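Local structure of Epf (Streptococcus pyogenes, 4ES8) at residues Ser107-Asp111 with His112-Ile116; Ser144-Ile147 with Ser148-Ser151; Lys79-Lys82 with Gln83-Ala86; Phe43-Lys46 with Gly47-Ser51; Ala136-Thr140 with Thr141-Phe145. The protein binds to cells as a surface adhesin, through an N-terminal domain that contains a carbohydrate-binding module. All blocks are in the same frame, centred on the assembly; numbering follows the deposited sequence. Where two conformers were deposited one is given.

In the fold
Interactions 2, 4 and 5 cluster on one side of the chain's centre, around strands 41-46, 51-54 and 144-146 of one sheet. Interaction 5 leads straight into interaction 2, sharing Ser144 and Phe145. The loop of interaction 4 docks on interaction 2, where Ser148 OG lies 2.6 Å from Asp50 OD2, and Phe43 packs on interaction 5, with Phe43 CE2 3.6 Å from Asp143 O. Interactions 1 and 3 belong to the other large sheet, their centres 24 Å apart; interaction 1 lies nearest the centre of the chain. A bound sodium ion is about 8 Å from the side chain of Glu150 in interaction 2.

Interaction 1: Ser107-Asp111 with His112-Ile116; sequences SLIKD and HDYKI
A type II beta turn from Ile109 to His112 leads into strand 113-123, and Tyr114, one residue into that strand, reaches back over the turn to hold the chain that enters it. Its OH accepts the N-H of Ile109 in a nearly straight bond (Ile109 N to Tyr114 OH 2.9 Å, 167° at the hydrogen). CG of Tyr114 stands anti to the carbonyl carbon (chi1 -66°), and this swings the ring back along the incoming loop. Leu108 lies over one face of the ring, with CD2 offset toward the rim, 3.8 Å from Tyr114 CE1, while its CB sits 3.8 Å from Tyr114 CZ. The carbonyl of Ile109 lies at the ring edge. The turn bond is weak, His112 N to Ile109 O being 3.4 Å, but Thr180 OG1 bonds both atoms. Ile109 lies slantwise over His112: CG2 rests on one imidazole face, 3.4 Å from His112 CD2, and CD1 spans the same face to end 3.6 Å from His112 CE1. The imidazole is pinned at both nitrogens, ND1 by Asp213 and NE2 by the carbonyl of Glu246. Asp111 O is buried with no polar partner in the model. A tyrosine hydroxyl bonded to a backbone N-H five residues earlier, beside the start of an antiparallel strand, fits a tyrosine corner, a motif found mostly in Greek-key beta proteins.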
# COMPACT_ATOMS: atom_id res chain seq x y z
N SER A 107 1.87 3.29 -7.77
CA SER A 107 2.78 4.03 -6.90
C SER A 107 2.10 4.38 -5.58
O SER A 107 1.04 5.03 -5.56
CB SER A 107 3.26 5.29 -7.59
OG SER A 107 4.32 5.88 -6.85
N LEU A 108 2.73 3.95 -4.46
CA LEU A 108 2.18 4.22 -3.14
C LEU A 108 2.87 5.45 -2.53
O LEU A 108 3.95 5.84 -2.99
CB LEU A 108 2.35 2.99 -2.21
CG LEU A 108 1.83 1.64 -2.77
CD1 LEU A 108 2.01 0.53 -1.75
CD2 LEU A 108 0.35 1.75 -3.18
N ILE A 109 2.23 6.05 -1.54
CA ILE A 109 2.78 7.21 -0.83
C ILE A 109 3.57 6.72 0.37
O ILE A 109 3.12 5.81 1.07
CB ILE A 109 1.65 8.19 -0.42
CG1 ILE A 109 1.01 8.80 -1.69
CG2 ILE A 109 2.19 9.33 0.50
CD1 ILE A 109 -0.33 9.51 -1.42
N LYS A 110 4.73 7.34 0.62
CA LYS A 110 5.56 6.98 1.77
C LYS A 110 4.80 7.26 3.06
O LYS A 110 4.17 8.32 3.19
CB LYS A 110 6.85 7.82 1.76
CG LYS A 110 7.83 7.47 2.89
CD LYS A 110 9.14 8.26 2.82
CE LYS A 110 8.98 9.71 3.24
NZ LYS A 110 10.30 10.41 3.33
N ASP A 111 4.84 6.30 4.01
CA ASP A 111 4.29 6.45 5.34
C ASP A 111 2.75 6.53 5.36
O ASP A 111 2.17 7.07 6.29
CB ASP A 111 4.91 7.67 6.05
CG ASP A 111 4.79 7.70 7.56
OD1 ASP A 111 4.95 6.64 8.19
OD2 ASP A 111 4.59 8.81 8.11
N HIS A 112 2.09 5.95 4.34
CA HIS A 112 0.64 5.81 4.32
C HIS A 112 0.33 4.35 4.71
O HIS A 112 1.22 3.49 4.63
CB HIS A 112 0.09 6.15 2.93
CG HIS A 112 -0.33 7.58 2.75
ND1 HIS A 112 -1.44 7.90 1.97
CD2 HIS A 112 0.22 8.73 3.22
CE1 HIS A 112 -1.52 9.23 1.97
NE2 HIS A 112 -0.52 9.77 2.70
N ASP A 113 -0.91 4.10 5.15
CA ASP A 113 -1.39 2.79 5.55
C ASP A 113 -2.24 2.20 4.45
O ASP A 113 -3.07 2.93 3.86
CB ASP A 113 -2.19 2.91 6.85
CG ASP A 113 -1.33 3.32 8.03
OD1 ASP A 113 -0.24 2.78 8.17
OD2 ASP A 113 -1.74 4.22 8.77
N TYR A 114 -2.06 0.89 4.16
CA TYR A 114 -2.79 0.23 3.09
C TYR A 114 -3.43 -1.05 3.57
O TYR A 114 -2.97 -1.65 4.55
CB TYR A 114 -1.86 -0.05 1.90
CG TYR A 114 -1.38 1.23 1.25
CD1 TYR A 114 -2.14 1.87 0.28
CD2 TYR A 114 -0.20 1.85 1.67
CE1 TYR A 114 -1.73 3.08 -0.29
CE2 TYR A 114 0.22 3.06 1.12
CZ TYR A 114 -0.55 3.68 0.15
OH TYR A 114 -0.13 4.88 -0.39
N LYS A 115 -4.51 -1.43 2.88
CA LYS A 115 -5.26 -2.65 3.17
C LYS A 115 -5.37 -3.47 1.90
O LYS A 115 -6.02 -3.02 0.95
CB LYS A 115 -6.66 -2.33 3.73
CG LYS A 115 -7.55 -3.56 3.94
CD LYS A 115 -9.01 -3.17 4.19
CE LYS A 115 -9.85 -4.38 4.58
NZ LYS A 115 -11.27 -4.02 4.85
N ILE A 116 -4.74 -4.64 1.88
CA ILE A 116 -4.81 -5.58 0.77
C ILE A 116 -5.86 -6.62 1.11
O ILE A 116 -5.90 -7.12 2.25
CB ILE A 116 -3.44 -6.26 0.55
CG1 ILE A 116 -2.38 -5.30 0.02
CG2 ILE A 116 -3.56 -7.51 -0.34
CD1 ILE A 116 -0.95 -5.93 0.02

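Interaction 2: Ser144-Ile147 with Ser148-Ser151; sequences SFKI and SDES
Ser148 follows directly on Ile147, and its OG comes up beside the Lys146 side chain, 3.9 Å from Lys146 CB. The hydroxyl bonds Asp50 and also accepts from a water, 2.8 Å from Ser148 OG, which donates its other proton to Asp149 OD1 at 2.7 Å and weakly accepts from Lys146 NZ. One water thus ties three side chains together above the turn. Next comes Asp149, which returns to Lys146 twice. Its backbone N donates to Lys146 O (3.0 Å), the i to i+3 bond of a 3-10 turn, and in exchange its OD2 accepts from Lys146 N (3.1 Å), met from well above the carboxylate plane. This reciprocal pair fastens the last residue of strand 144-146 to the 3-10 turn that carries the chain on toward the short helix 150-153. Asp149 CG lies beside its own backbone N (chi1 -64°), bringing the carboxylate back over Lys146, whose side chain it meets at about a right angle; OD1 sits 3.7 Å from Lys146 CB. At Glu150 the backbone N bonds Ile147 O (3.1 Å), continuing the 3-10 winding by one more step. The Glu150 side chain runs out extended from there, CG anti to its N (chi1 -179°), and its carboxylate is taken by Arg132, Gln164 and the backbone N of Ile133 on strand 127-135.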
# COMPACT_ATOMS: atom_id res chain seq x y z
N SER A 144 14.93 -10.37 -8.91
CA SER A 144 15.16 -11.30 -7.81
C SER A 144 14.73 -10.64 -6.52
O SER A 144 14.51 -9.42 -6.50
CB SER A 144 16.64 -11.67 -7.74
OG SER A 144 17.39 -10.51 -7.44
N PHE A 145 14.58 -11.44 -5.46
CA PHE A 145 14.24 -10.88 -4.17
C PHE A 145 14.52 -11.88 -3.07
O PHE A 145 14.72 -13.07 -3.35
CB PHE A 145 12.74 -10.45 -4.07
CG PHE A 145 11.74 -11.57 -3.90
CD1 PHE A 145 11.22 -12.25 -5.01
CD2 PHE A 145 11.26 -11.91 -2.64
CE1 PHE A 145 10.30 -13.29 -4.84
CE2 PHE A 145 10.33 -12.95 -2.47
CZ PHE A 145 9.86 -13.64 -3.58
N LYS A 146 14.53 -11.36 -1.83
CA LYS A 146 14.68 -12.15 -0.61
C LYS A 146 13.46 -11.92 0.25
O LYS A 146 13.02 -10.79 0.35
CB LYS A 146 15.95 -11.78 0.17
CG LYS A 146 17.27 -12.17 -0.49
CD LYS A 146 18.37 -12.36 0.56
CE LYS A 146 18.89 -11.07 1.17
NZ LYS A 146 19.54 -11.31 2.49
N ILE A 147 12.91 -12.98 0.86
CA ILE A 147 11.72 -12.78 1.71
C ILE A 147 12.05 -11.73 2.78
O ILE A 147 11.24 -10.84 3.05
CB ILE A 147 11.31 -14.11 2.36
CG1 ILE A 147 10.87 -15.13 1.30
CG2 ILE A 147 10.20 -13.88 3.41
CD1 ILE A 147 10.55 -16.55 1.90
N SER A 148 13.25 -11.86 3.37
CA SER A 148 13.73 -11.00 4.46
C SER A 148 13.89 -9.52 4.05
O SER A 148 14.10 -8.68 4.94
CB SER A 148 15.04 -11.54 5.02
OG SER A 148 16.06 -11.49 4.03
N ASP A 149 13.75 -9.17 2.75
CA ASP A 149 13.79 -7.75 2.31
C ASP A 149 12.49 -7.01 2.71
O ASP A 149 12.41 -5.80 2.54
CB ASP A 149 13.98 -7.62 0.78
CG ASP A 149 15.27 -8.14 0.16
OD1 ASP A 149 16.31 -8.17 0.88
OD2 ASP A 149 15.27 -8.46 -1.06
N GLU A 150 11.44 -7.74 3.16
CA GLU A 150 10.16 -7.11 3.50
C GLU A 150 10.32 -5.88 4.38
O GLU A 150 9.65 -4.87 4.14
CB GLU A 150 9.26 -8.12 4.20
CG GLU A 150 7.88 -7.60 4.59
CD GLU A 150 7.02 -8.68 5.21
OE1 GLU A 150 7.46 -9.27 6.23
OE2 GLU A 150 5.91 -8.92 4.67
N SER A 151 11.20 -5.96 5.40
CA SER A 151 11.33 -4.86 6.35
C SER A 151 11.98 -3.60 5.75
O SER A 151 12.03 -2.58 6.44
CB SER A 151 12.07 -5.30 7.60
OG SER A 151 13.39 -5.70 7.25
O HOH W 1 17.26 -9.11 3.28

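Interaction 3: Lys79-Lys82 with Gln83-Ala86; sequences KIDK and QSIA
Asp81 folds its carboxylate across the bend of a beta hairpin, strands 76-80 and 84-89, onto Ser84, so that a single oxygen, OD1, collects three donors. Ser84 N meets it nearly end-on to the C-O bond at 2.8 Å from Asp81 OD1, Ser84 OG comes from above the carboxylate plane at the same distance from Asp81 OD1, and Gln83 N reaches Asp81 OD1 from the anti side at 3.1 Å, closing an Asx turn. Such a threefold grip probably fixes the rotation of the carboxylate. What puts it there is chi1 of Asp81, 63°, with CG tucked between the backbone N and the carbonyl carbon; Ser84 OG takes the equivalent place on its own residue (67°). Below the bend, the backbones of Asp81 and Ser84 are joined by a nearly straight bond, Asp81 N to Ser84 O 3.0 Å. Lys79 and Ala86 form the hydrogen-bonded antiparallel pair, with Ala86 N to Lys79 O at 2.8 Å. Between that pair and the Asp81-Ser84 bond, Ile80 and Ile85, a non-hydrogen-bonded pair, run abreast off the same face, with Ile80 CD1 3.8 Å from Ile85 CD1. On the face that carries Lys79 and Ala86, a water bridges Lys79 NZ, 2.9 Å away, to Ser84 OG, which lies 2.8 Å from the same water. The Lys79 ammonium also makes a cation-pi contact with Trp67. Within the sheet, strand 76-80 lies between 68-69 and 84-89, and 84-89 pairs on its other side with 202-213, while Phe28 and Trp32 pack against the isoleucine face.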
# COMPACT_ATOMS: atom_id res chain seq x y z
N LYS A 79 0.09 -20.24 -13.92
CA LYS A 79 -1.07 -19.85 -14.75
C LYS A 79 -1.64 -18.56 -14.26
O LYS A 79 -1.81 -18.37 -13.04
CB LYS A 79 -2.15 -20.95 -14.72
CG LYS A 79 -3.39 -20.67 -15.57
CD LYS A 79 -4.37 -21.89 -15.62
CE LYS A 79 -4.95 -22.30 -14.27
NZ LYS A 79 -5.86 -21.26 -13.69
N ILE A 80 -1.92 -17.65 -15.20
CA ILE A 80 -2.49 -16.36 -14.84
C ILE A 80 -3.64 -16.03 -15.77
O ILE A 80 -3.67 -16.46 -16.95
CB ILE A 80 -1.38 -15.26 -14.90
CG1 ILE A 80 -1.75 -14.00 -14.10
CG2 ILE A 80 -0.97 -14.92 -16.36
CD1 ILE A 80 -0.51 -13.03 -13.92
N ASP A 81 -4.60 -15.31 -15.22
CA ASP A 81 -5.69 -14.79 -16.03
C ASP A 81 -6.15 -13.48 -15.40
O ASP A 81 -5.51 -12.97 -14.46
CB ASP A 81 -6.81 -15.82 -16.25
CG ASP A 81 -7.52 -16.26 -15.01
OD1 ASP A 81 -7.56 -15.48 -14.02
OD2 ASP A 81 -8.08 -17.38 -15.02
N LYS A 82 -7.25 -12.90 -15.91
CA LYS A 82 -7.70 -11.59 -15.49
C LYS A 82 -7.95 -11.46 -13.99
O LYS A 82 -7.85 -10.36 -13.46
CB LYS A 82 -9.01 -11.24 -16.26
CG LYS A 82 -9.41 -9.78 -16.20
CD LYS A 82 -10.82 -9.55 -16.77
CE LYS A 82 -11.34 -8.17 -16.49
NZ LYS A 82 -10.56 -7.11 -17.19
N GLN A 83 -8.27 -12.58 -13.30
CA GLN A 83 -8.60 -12.50 -11.89
C GLN A 83 -7.73 -13.34 -10.99
O GLN A 83 -7.81 -13.14 -9.78
CB GLN A 83 -10.06 -12.96 -11.65
CG GLN A 83 -11.10 -12.08 -12.33
CD GLN A 83 -12.50 -12.38 -11.86
OE1 GLN A 83 -13.15 -13.32 -12.34
NE2 GLN A 83 -13.00 -11.58 -10.93
N SER A 84 -6.93 -14.27 -11.53
CA SER A 84 -6.24 -15.22 -10.66
C SER A 84 -4.82 -15.52 -11.06
O SER A 84 -4.41 -15.25 -12.20
CB SER A 84 -7.00 -16.55 -10.66
OG SER A 84 -6.95 -17.20 -11.92
N ILE A 85 -4.07 -16.11 -10.13
CA ILE A 85 -2.68 -16.48 -10.37
C ILE A 85 -2.45 -17.77 -9.60
O ILE A 85 -2.94 -17.92 -8.47
CB ILE A 85 -1.74 -15.31 -9.99
CG1 ILE A 85 -0.34 -15.54 -10.53
CG2 ILE A 85 -1.75 -14.97 -8.47
CD1 ILE A 85 0.48 -14.25 -10.50
N ALA A 86 -1.81 -18.76 -10.25
CA ALA A 86 -1.70 -20.08 -9.65
C ALA A 86 -0.40 -20.78 -9.98
O ALA A 86 0.20 -20.51 -11.03
CB ALA A 86 -2.86 -20.95 -10.16
O HOH W 2 -4.76 -18.80 -12.76

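Interaction 4: Phe43-Lys46 with Gly47-Ser51; sequences FFSK and GATDS
The turn that ends strand 41-46 is a type II beta turn from Ser45 to Ala48, closed by Ala48 N to Ser45 O at 3.1 Å. Gly47 holds the third position with phi 82°, the usual place for glycine in this turn. Most of the work falls to Ser45 OG. It turns away from its own N (chi1 -180°) and into the loop, accepts the N-H of Thr49 at 2.9 Å from Thr49 N, and donates to Ser51 O, 2.8 Å from Ser45 OG. One buried hydroxyl thus joins the strand end, the middle of the loop and the start of strand 51-54; turn and loop together connect 41-46 and 51-54 as antiparallel neighbours in the sheet. Just past the turn, Thr49 OG1 accepts from Ser51 N at 3.2 Å, an ST turn that bends the chain back into that strand. Thr49 OG1 also lies 3.0 Å from Ser45 OG. A water donates to Lys46 O at 2.8 Å and is hydrogen-bonded to Thr49 OG1. The lysine chain, bent at chi3 and chi4, brings Lys46 NZ to a second water at 3.1 Å.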
# COMPACT_ATOMS: atom_id res chain seq x y z
N PHE A 43 8.68 -16.24 -9.64
CA PHE A 43 10.01 -16.57 -9.10
C PHE A 43 10.03 -17.94 -8.49
O PHE A 43 8.97 -18.50 -8.20
CB PHE A 43 10.34 -15.57 -7.97
CG PHE A 43 10.30 -14.11 -8.35
CD1 PHE A 43 9.10 -13.39 -8.30
CD2 PHE A 43 11.44 -13.45 -8.80
CE1 PHE A 43 9.05 -12.03 -8.66
CE2 PHE A 43 11.39 -12.10 -9.17
CZ PHE A 43 10.20 -11.40 -9.10
N PHE A 44 11.25 -18.46 -8.20
CA PHE A 44 11.33 -19.74 -7.52
C PHE A 44 12.56 -19.77 -6.65
O PHE A 44 13.47 -18.94 -6.80
CB PHE A 44 11.33 -20.93 -8.50
CG PHE A 44 12.62 -21.01 -9.29
CD1 PHE A 44 12.81 -20.21 -10.42
CD2 PHE A 44 13.61 -21.90 -8.94
CE1 PHE A 44 14.01 -20.28 -11.16
CE2 PHE A 44 14.82 -21.98 -9.68
CZ PHE A 44 15.00 -21.17 -10.78
N SER A 45 12.58 -20.75 -5.75
CA SER A 45 13.71 -20.97 -4.86
C SER A 45 13.93 -22.45 -4.64
O SER A 45 13.14 -23.09 -3.94
CB SER A 45 13.50 -20.27 -3.52
OG SER A 45 14.61 -20.50 -2.67
N LYS A 46 14.97 -23.02 -5.25
CA LYS A 46 15.27 -24.43 -5.01
C LYS A 46 15.77 -24.57 -3.58
O LYS A 46 16.58 -23.75 -3.10
CB LYS A 46 16.31 -24.94 -6.00
CG LYS A 46 15.73 -25.10 -7.40
CD LYS A 46 16.71 -25.69 -8.41
CE LYS A 46 16.85 -27.18 -8.22
NZ LYS A 46 15.54 -27.89 -8.42
N GLY A 47 15.25 -25.57 -2.87
CA GLY A 47 15.57 -25.74 -1.45
C GLY A 47 14.74 -24.85 -0.53
O GLY A 47 14.93 -24.89 0.69
N ALA A 48 13.83 -24.01 -1.10
CA ALA A 48 12.97 -23.06 -0.39
C ALA A 48 13.81 -22.24 0.63
O ALA A 48 13.65 -22.35 1.86
CB ALA A 48 11.80 -23.78 0.29
N THR A 49 14.75 -21.46 0.09
CA THR A 49 15.61 -20.62 0.91
C THR A 49 14.97 -19.20 1.01
O THR A 49 13.86 -18.96 0.54
CB THR A 49 17.03 -20.56 0.31
OG1 THR A 49 16.98 -19.81 -0.91
CG2 THR A 49 17.64 -21.98 0.04
N ASP A 50 15.71 -18.26 1.57
CA ASP A 50 15.21 -16.89 1.64
C ASP A 50 15.27 -16.21 0.26
O ASP A 50 14.56 -15.24 0.04
CB ASP A 50 16.11 -16.13 2.64
CG ASP A 50 15.74 -14.69 2.92
OD1 ASP A 50 14.54 -14.42 3.11
OD2 ASP A 50 16.66 -13.85 2.99
N SER A 51 16.13 -16.73 -0.66
CA SER A 51 16.41 -16.10 -1.95
C SER A 51 15.66 -16.70 -3.12
O SER A 51 15.62 -17.92 -3.30
CB SER A 51 17.91 -16.17 -2.22
OG SER A 51 18.60 -15.49 -1.20
O HOH W 3 17.98 -21.33 -3.29
O HOH W 4 14.58 -27.75 -5.49

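Interaction 5: Ala136-Thr140 with Thr141-Phe145; sequences AFNKT and TDDSF
Asp143, a buried residue of the loop between strands 127-135 and 144-146, turns its carboxylate back into the loop, which connects two strands of one antiparallel sheet that are not paired with each other. CB touches the amide oxygen of Asn138, 3.2 Å from Asn138 OD1. CG follows, lying anti to its own backbone N (chi1 -163°), and sits under the Asn138 amide, whose plane is tilted only 21° from that of the carboxylate; the two groups stack, running antiparallel to one another. Beyond CG the oxygens part. OD1 takes a weak bond from Ser144 N, and a water lies 2.7 Å from Asp143 OD1 and 2.9 Å from Ala136 O. OD2 accepts the backbone N-H of Asn138 in a fairly straight bond, 3.0 Å from Asn138 N, the donor coming from above the carboxylate plane. It also meets the edge of the Phe137 ring, 3.3 Å from Phe137 CD1. Around this the loop braces itself: Thr140 OG1 donates to Asn138 OD1 at 2.6 Å, which probably limits rotation of the amide over Asp143, and a weak bond links Asp143 N with Thr140 O. Phe137 packs on Phe43 of strand 41-46, which also touches Asp143. On one face of the Phe137 ring, the backbone N of Lys139 sits 3.5 Å above the plane, directly over its centre.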
# COMPACT_ATOMS: atom_id res chain seq x y z
N ALA A 136 8.27 -3.84 -5.94
CA ALA A 136 7.52 -4.21 -7.14
C ALA A 136 8.37 -5.07 -8.04
O ALA A 136 9.60 -4.92 -8.07
CB ALA A 136 7.12 -2.94 -7.90
N PHE A 137 7.73 -5.98 -8.79
CA PHE A 137 8.39 -6.73 -9.86
C PHE A 137 8.88 -5.65 -10.84
O PHE A 137 8.11 -4.75 -11.20
CB PHE A 137 7.40 -7.68 -10.50
CG PHE A 137 7.82 -8.21 -11.86
CD1 PHE A 137 9.05 -8.85 -12.03
CD2 PHE A 137 6.95 -8.14 -12.94
CE1 PHE A 137 9.41 -9.38 -13.27
CE2 PHE A 137 7.31 -8.68 -14.18
CZ PHE A 137 8.55 -9.29 -14.34
N ASN A 138 10.17 -5.70 -11.16
CA ASN A 138 10.77 -4.62 -11.94
C ASN A 138 10.73 -4.82 -13.47
O ASN A 138 11.40 -4.08 -14.18
CB ASN A 138 12.21 -4.36 -11.44
CG ASN A 138 13.23 -5.36 -11.92
OD1 ASN A 138 12.88 -6.34 -12.57
ND2 ASN A 138 14.52 -5.06 -11.70
N LYS A 139 9.90 -5.77 -13.99
CA LYS A 139 9.67 -5.95 -15.42
C LYS A 139 10.99 -6.33 -16.15
O LYS A 139 11.26 -5.85 -17.27
CB LYS A 139 9.00 -4.70 -16.03
CG LYS A 139 7.76 -4.27 -15.27
CD LYS A 139 7.22 -2.90 -15.73
CE LYS A 139 6.49 -2.96 -17.05
NZ LYS A 139 5.51 -4.07 -17.06
N THR A 140 11.78 -7.21 -15.52
CA THR A 140 12.98 -7.78 -16.13
C THR A 140 13.01 -9.27 -15.86
O THR A 140 12.48 -9.71 -14.83
CB THR A 140 14.29 -7.13 -15.62
OG1 THR A 140 14.48 -7.47 -14.24
CG2 THR A 140 14.31 -5.60 -15.78
N THR A 141 13.66 -10.04 -16.75
CA THR A 141 13.74 -11.49 -16.58
C THR A 141 14.88 -11.90 -15.63
O THR A 141 15.14 -13.11 -15.47
CB THR A 141 13.87 -12.24 -17.91
OG1 THR A 141 15.03 -11.74 -18.58
CG2 THR A 141 12.61 -12.10 -18.77
N ASP A 142 15.56 -10.92 -15.00
CA ASP A 142 16.59 -11.26 -14.02
C ASP A 142 16.25 -10.60 -12.67
O ASP A 142 17.10 -10.49 -11.77
CB ASP A 142 18.01 -10.94 -14.52
CG ASP A 142 18.30 -9.47 -14.72
OD1 ASP A 142 17.34 -8.68 -14.83
OD2 ASP A 142 19.50 -9.10 -14.72
N ASP A 143 14.96 -10.21 -12.49
CA ASP A 143 14.55 -9.69 -11.19
C ASP A 143 14.72 -10.79 -10.14
O ASP A 143 14.71 -11.98 -10.47
CB ASP A 143 13.08 -9.21 -11.23
CG ASP A 143 12.68 -8.29 -10.09
OD1 ASP A 143 13.60 -7.73 -9.39
OD2 ASP A 143 11.46 -8.11 -9.87
N SER A 144 14.93 -10.37 -8.91
CA SER A 144 15.16 -11.30 -7.81
C SER A 144 14.73 -10.64 -6.52
O SER A 144 14.51 -9.42 -6.50
CB SER A 144 16.64 -11.67 -7.74
OG SER A 144 17.39 -10.51 -7.44
N PHE A 145 14.58 -11.44 -5.46
CA PHE A 145 14.24 -10.88 -4.17
C PHE A 145 14.52 -11.88 -3.07
O PHE A 145 14.72 -13.07 -3.35
CB PHE A 145 12.74 -10.45 -4.07
CG PHE A 145 11.74 -11.57 -3.90
CD1 PHE A 145 11.22 -12.25 -5.01
CD2 PHE A 145 11.26 -11.91 -2.64
CE1 PHE A 145 10.30 -13.29 -4.84
CE2 PHE A 145 10.33 -12.95 -2.47
CZ PHE A 145 9.86 -13.64 -3.58
O HOH W 5 12.43 -5.59 -8.14